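Tail spike protein gp49 (Pseudomonas phage LKA1, PDB 4RU4) probably cleaves the O-specific polysaccharide of the Pseudomonas host as a lyase, degrading the cell envelope during phage entry. Local coordinates at residues 231-236 with 246-251; 273-278 with 311-316. All coordinates share one frame; numbering follows the deposited sequence.

How the contacts relate
Both contacts cross the apolar interior of the same beta-helix, each joining one face to another. Segments 246-251 and 273-278 lie on the parallel neighbours 247-249 and 271-276, while strand 232-234 is linked to 312-314 by way of 254-257 and 281-284. The centres of contact 1 and contact 2 are about 10 Å apart, and the two meet directly: Gly276 N lies 2.7 Å from Phe248 O and Arg250 N lies 2.8 Å from Gly276 O, both probable hydrogen bonds. The rings of Phe248 and Phe275 also meet, their planes at about 25°, so that one apolar filling runs on from contact 1 to contact 2. Both lie away from the calcium site of Gly368 and Asp394.

Contact 1 (231-236 with 246-251); sequences PRVDDV and VYFARC. With EDO (1,2-ethanediol), chain S.
Val233 meets Phe248 at the rim of its ring: CG2 lies near the ring plane, 3.7 Å from CZ. With CG1 anti to the backbone N (chi1 178°), the valine turns its other methyl, CG2, to the phenylalanine. Phe248 has its CG anti to its own carbonyl carbon (chi1 -68°), and the ring reaches across with CZ and CE1 leading. Pro231, just before the strand, extends the same cluster, its CG 4.0 Å from Cys251 SG and, at an oblique angle to the ring, 4.2 Å from Phe248 CE1. All four residues are buried, and no hydrogen bond joins the two segments. This is the interior of a pectin lyase-like parallel beta-helix, in which 232-234 pairs with 206-209 and 254-257, and 247-249 with 221-226 and 271-276; the two strands therefore face each other through side chains. The other side of 231-236 is polar and partly exposed. There Arg232 curls back so that NH1 donates to Pro231 O (2.9 Å), approaching from above the carbonyl plane, while NH2 forms a salt bridge with Asp253. Past the strand, a molecule of 1,2-ethanediol gives a hydrogen bond from its O2 to Asp235 OD1 (2.7 Å), a doubtful detail because Asp235 has two conformers; the same diol also bonds to Arg232 of the third subunit.

Contact 2 (273-278 with 311-316); sequences IIFGNC and VRMRNC
Phe275 is the first residue of 273-278 to meet the other segment, and it takes two side chains of 311-316 at once. Val311 sets CG1 squarely over one face of the ring, 3.9 Å from the centroid and 13° off the ring normal, a CH-pi contact. Met313 comes in at a slant: its CE lies 3.7 Å from Phe275 CD1, and its SD sits 4.8 Å from the ring centroid at 46° to the normal, making a Met-aromatic contact. The first bond of the methionine side chain does not point at 273-278, but the bend at chi2 (-52°) brings the thioether end to the ring. After Gly276 the chain turns at Asn277, in the left-handed backbone region, and the amide of this residue is held by Val306 O and Asp300 N. The turn delivers Cys278 to the remaining methyl of Val311, CG2, which lies 3.7 Å from Cys278 O and 4.4 Å from Cys278 CB. Val311 thus splits its two branches between the aromatic ring and the corner of the beta-helix. On the other side of strand 312-314, Arg312 and Arg314 form salt bridges with Asp337 and Glu341, and the guanidinium plane of Arg314 lies over Arg312 CB; Asn315 packs on Asn315 of the second subunit. Segment 311-316 therefore separates an ion-paired side near the trimer interface from an interior where, without any hydrogen bond across the segments, cohesion probably rests mainly on dispersion, helped by the polarisable ring and sulfur.

Contact 1 (231-236 with 246-251)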
# COMPACT_ATOMS: atom_id res chain seq x y z
N PRO B 231 6.96 -24.08 0.01
CA PRO B 231 5.93 -24.70 -0.83
C PRO B 231 5.14 -23.64 -1.58
O PRO B 231 5.05 -22.48 -1.14
CB PRO B 231 5.03 -25.42 0.18
CG PRO B 231 5.15 -24.58 1.44
CD PRO B 231 6.59 -24.06 1.44
N ARG B 232 4.56 -24.03 -2.72
CA ARG B 232 3.86 -23.11 -3.60
C ARG B 232 2.49 -23.65 -3.92
O ARG B 232 2.35 -24.83 -4.29
CB ARG B 232 4.67 -22.96 -4.90
CG ARG B 232 6.03 -22.26 -4.70
CD ARG B 232 5.79 -20.82 -4.33
NE ARG B 232 7.01 -20.04 -4.09
CZ ARG B 232 7.53 -19.82 -2.88
NH1 ARG B 232 6.98 -20.39 -1.80
NH2 ARG B 232 8.63 -19.07 -2.75
N VAL B 233 1.45 -22.83 -3.74
CA VAL B 233 0.08 -23.19 -4.18
C VAL B 233 -0.40 -22.03 -5.04
O VAL B 233 -0.36 -20.87 -4.60
CB VAL B 233 -0.87 -23.39 -2.98
CG1 VAL B 233 -2.30 -23.73 -3.46
CG2 VAL B 233 -0.35 -24.49 -2.03
N ASP B 234 -0.81 -22.30 -6.28
CA ASP B 234 -1.12 -21.21 -7.19
C ASP B 234 -2.29 -21.61 -8.07
O ASP B 234 -2.38 -22.76 -8.51
CB ASP B 234 0.10 -20.86 -8.05
CG ASP B 234 -0.19 -19.76 -9.06
OD1 ASP B 234 -0.66 -18.67 -8.65
OD2 ASP B 234 0.02 -19.99 -10.27
N ASP B 235 -3.21 -20.67 -8.28
CA ASP B 235 -4.30 -20.87 -9.23
C ASP B 235 -5.13 -22.11 -8.84
O ASP B 235 -5.50 -22.90 -9.70
CB ASP B 235 -3.68 -21.00 -10.64
CG ASP B 235 -4.71 -21.02 -11.74
OD1 ASP B 235 -5.77 -20.38 -11.58
OD2 ASP B 235 -4.44 -21.68 -12.79
N VAL B 236 -5.42 -22.30 -7.56
CA VAL B 236 -6.26 -23.43 -7.18
C VAL B 236 -7.64 -22.98 -6.74
O VAL B 236 -7.82 -21.85 -6.27
CB VAL B 236 -5.65 -24.37 -6.09
CG1 VAL B 236 -4.26 -24.88 -6.51
CG2 VAL B 236 -5.64 -23.70 -4.72
N VAL B 246 -7.13 -24.70 3.22
CA VAL B 246 -5.69 -24.89 3.02
C VAL B 246 -5.02 -24.69 4.37
O VAL B 246 -5.27 -23.69 5.04
CB VAL B 246 -5.12 -23.87 2.01
CG1 VAL B 246 -3.62 -24.06 1.82
CG2 VAL B 246 -5.82 -24.02 0.65
N TYR B 247 -4.18 -25.63 4.77
CA TYR B 247 -3.49 -25.54 6.05
C TYR B 247 -2.01 -25.70 5.80
O TYR B 247 -1.57 -26.77 5.40
CB TYR B 247 -3.99 -26.65 6.98
CG TYR B 247 -3.55 -26.56 8.44
CD1 TYR B 247 -2.40 -25.89 8.81
CD2 TYR B 247 -4.32 -27.13 9.43
CE1 TYR B 247 -2.00 -25.81 10.15
CE2 TYR B 247 -3.95 -27.06 10.77
CZ TYR B 247 -2.78 -26.40 11.12
OH TYR B 247 -2.41 -26.34 12.45
N PHE B 248 -1.24 -24.64 6.07
CA PHE B 248 0.20 -24.70 6.08
C PHE B 248 0.65 -24.83 7.54
O PHE B 248 0.30 -23.98 8.37
CB PHE B 248 0.83 -23.43 5.48
CG PHE B 248 0.59 -23.25 3.99
CD1 PHE B 248 1.24 -24.05 3.07
CD2 PHE B 248 -0.25 -22.25 3.54
CE1 PHE B 248 1.03 -23.89 1.70
CE2 PHE B 248 -0.47 -22.06 2.15
CZ PHE B 248 0.19 -22.87 1.24
N ALA B 249 1.43 -25.87 7.85
CA ALA B 249 1.87 -26.11 9.23
C ALA B 249 3.40 -26.14 9.23
O ALA B 249 3.99 -26.94 8.50
CB ALA B 249 1.31 -27.42 9.77
N ARG B 250 4.02 -25.32 10.06
CA ARG B 250 5.48 -25.33 10.18
C ARG B 250 6.18 -25.20 8.83
O ARG B 250 7.15 -25.91 8.56
CB ARG B 250 5.95 -26.62 10.88
CG ARG B 250 5.92 -26.54 12.41
CD ARG B 250 6.13 -27.91 13.03
NE ARG B 250 4.97 -28.77 12.79
CZ ARG B 250 3.85 -28.71 13.49
NH1 ARG B 250 3.74 -27.82 14.48
NH2 ARG B 250 2.83 -29.50 13.20
N CYS B 251 5.69 -24.29 7.98
CA CYS B 251 6.33 -24.06 6.70
C CYS B 251 7.09 -22.75 6.74
O CYS B 251 6.67 -21.79 7.38
CB CYS B 251 5.31 -23.98 5.55
SG CYS B 251 4.51 -25.57 5.21
C1 EDO S . -8.78 -19.54 -8.64
O1 EDO S . -8.41 -18.19 -8.93
C2 EDO S . -9.24 -20.22 -9.92
O2 EDO S . -8.31 -19.91 -10.94

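Contact 2 (273-278 with 311-316)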
# COMPACT_ATOMS: atom_id res chain seq x y z
N ILE B 273 -7.92 -20.28 4.73
CA ILE B 273 -6.48 -20.57 4.69
C ILE B 273 -5.92 -20.31 6.08
O ILE B 273 -6.16 -19.24 6.66
CB ILE B 273 -5.74 -19.62 3.71
CG1 ILE B 273 -6.37 -19.68 2.33
CG2 ILE B 273 -4.25 -19.97 3.60
CD1 ILE B 273 -6.03 -18.43 1.41
N ILE B 274 -5.19 -21.27 6.63
CA ILE B 274 -4.56 -21.06 7.92
C ILE B 274 -3.06 -21.34 7.87
O ILE B 274 -2.60 -22.35 7.29
CB ILE B 274 -5.24 -21.85 9.09
CG1 ILE B 274 -4.41 -21.68 10.37
CG2 ILE B 274 -5.42 -23.33 8.72
CD1 ILE B 274 -5.16 -21.83 11.63
N PHE B 275 -2.31 -20.42 8.45
CA PHE B 275 -0.86 -20.56 8.57
C PHE B 275 -0.58 -20.89 10.03
O PHE B 275 -0.71 -20.00 10.88
CB PHE B 275 -0.13 -19.26 8.18
CG PHE B 275 -0.23 -18.91 6.69
CD1 PHE B 275 -1.33 -18.24 6.20
CD2 PHE B 275 0.79 -19.23 5.81
CE1 PHE B 275 -1.43 -17.92 4.84
CE2 PHE B 275 0.71 -18.90 4.45
CZ PHE B 275 -0.43 -18.25 3.98
N GLY B 276 -0.26 -22.15 10.32
CA GLY B 276 0.01 -22.57 11.68
C GLY B 276 1.52 -22.68 11.87
O GLY B 276 2.19 -23.40 11.11
N ASN B 277 2.05 -21.95 12.83
CA ASN B 277 3.49 -22.05 13.14
C ASN B 277 4.37 -21.84 11.90
O ASN B 277 5.31 -22.60 11.66
CB ASN B 277 3.76 -23.42 13.80
CG ASN B 277 2.81 -23.70 14.98
OD1 ASN B 277 2.08 -24.69 14.98
ND2 ASN B 277 2.84 -22.82 16.02
N CYS B 278 4.06 -20.81 11.11
CA CYS B 278 4.76 -20.59 9.85
C CYS B 278 5.57 -19.31 9.92
O CYS B 278 5.26 -18.40 10.71
CB CYS B 278 3.78 -20.46 8.68
SG CYS B 278 2.97 -22.01 8.13
N VAL B 311 4.47 -13.23 8.14
CA VAL B 311 3.48 -13.77 7.21
C VAL B 311 2.58 -12.61 6.79
O VAL B 311 2.05 -11.87 7.63
CB VAL B 311 2.69 -14.98 7.79
CG1 VAL B 311 1.72 -15.53 6.74
CG2 VAL B 311 3.66 -16.09 8.29
N ARG B 312 2.47 -12.42 5.47
CA ARG B 312 1.86 -11.22 4.93
C ARG B 312 0.67 -11.59 4.04
O ARG B 312 0.83 -12.33 3.08
CB ARG B 312 2.91 -10.44 4.13
CG ARG B 312 4.20 -10.25 4.90
CD ARG B 312 3.99 -9.23 6.05
NE ARG B 312 5.24 -9.04 6.80
CZ ARG B 312 5.37 -8.18 7.81
NH1 ARG B 312 4.34 -7.44 8.21
NH2 ARG B 312 6.55 -8.05 8.42
N MET B 313 -0.53 -11.07 4.36
CA MET B 313 -1.69 -11.31 3.52
C MET B 313 -1.92 -10.04 2.68
O MET B 313 -2.11 -8.96 3.24
CB MET B 313 -2.94 -11.57 4.37
CG MET B 313 -2.70 -12.44 5.61
SD MET B 313 -1.84 -14.00 5.27
CE MET B 313 -1.79 -14.63 6.94
N ARG B 314 -1.93 -10.18 1.36
CA ARG B 314 -1.95 -9.00 0.49
C ARG B 314 -2.93 -9.18 -0.64
O ARG B 314 -3.02 -10.27 -1.21
CB ARG B 314 -0.57 -8.77 -0.10
CG ARG B 314 0.49 -8.44 0.97
CD ARG B 314 1.82 -8.03 0.36
NE ARG B 314 2.71 -7.49 1.38
CZ ARG B 314 3.89 -8.00 1.69
NH1 ARG B 314 4.34 -9.07 1.06
NH2 ARG B 314 4.63 -7.43 2.63
N ASN B 315 -3.64 -8.11 -0.98
CA ASN B 315 -4.43 -8.08 -2.22
C ASN B 315 -5.53 -9.16 -2.28
O ASN B 315 -5.82 -9.69 -3.35
CB ASN B 315 -3.50 -8.18 -3.45
CG ASN B 315 -2.30 -7.20 -3.39
OD1 ASN B 315 -2.42 -6.09 -2.91
ND2 ASN B 315 -1.14 -7.64 -3.87
N CYS B 316 -6.13 -9.46 -1.13
CA CYS B 316 -7.21 -10.46 -1.05
C CYS B 316 -8.56 -9.84 -0.75
O CYS B 316 -8.64 -8.74 -0.20
CB CYS B 316 -6.92 -11.48 0.07
SG CYS B 316 -5.41 -12.47 -0.18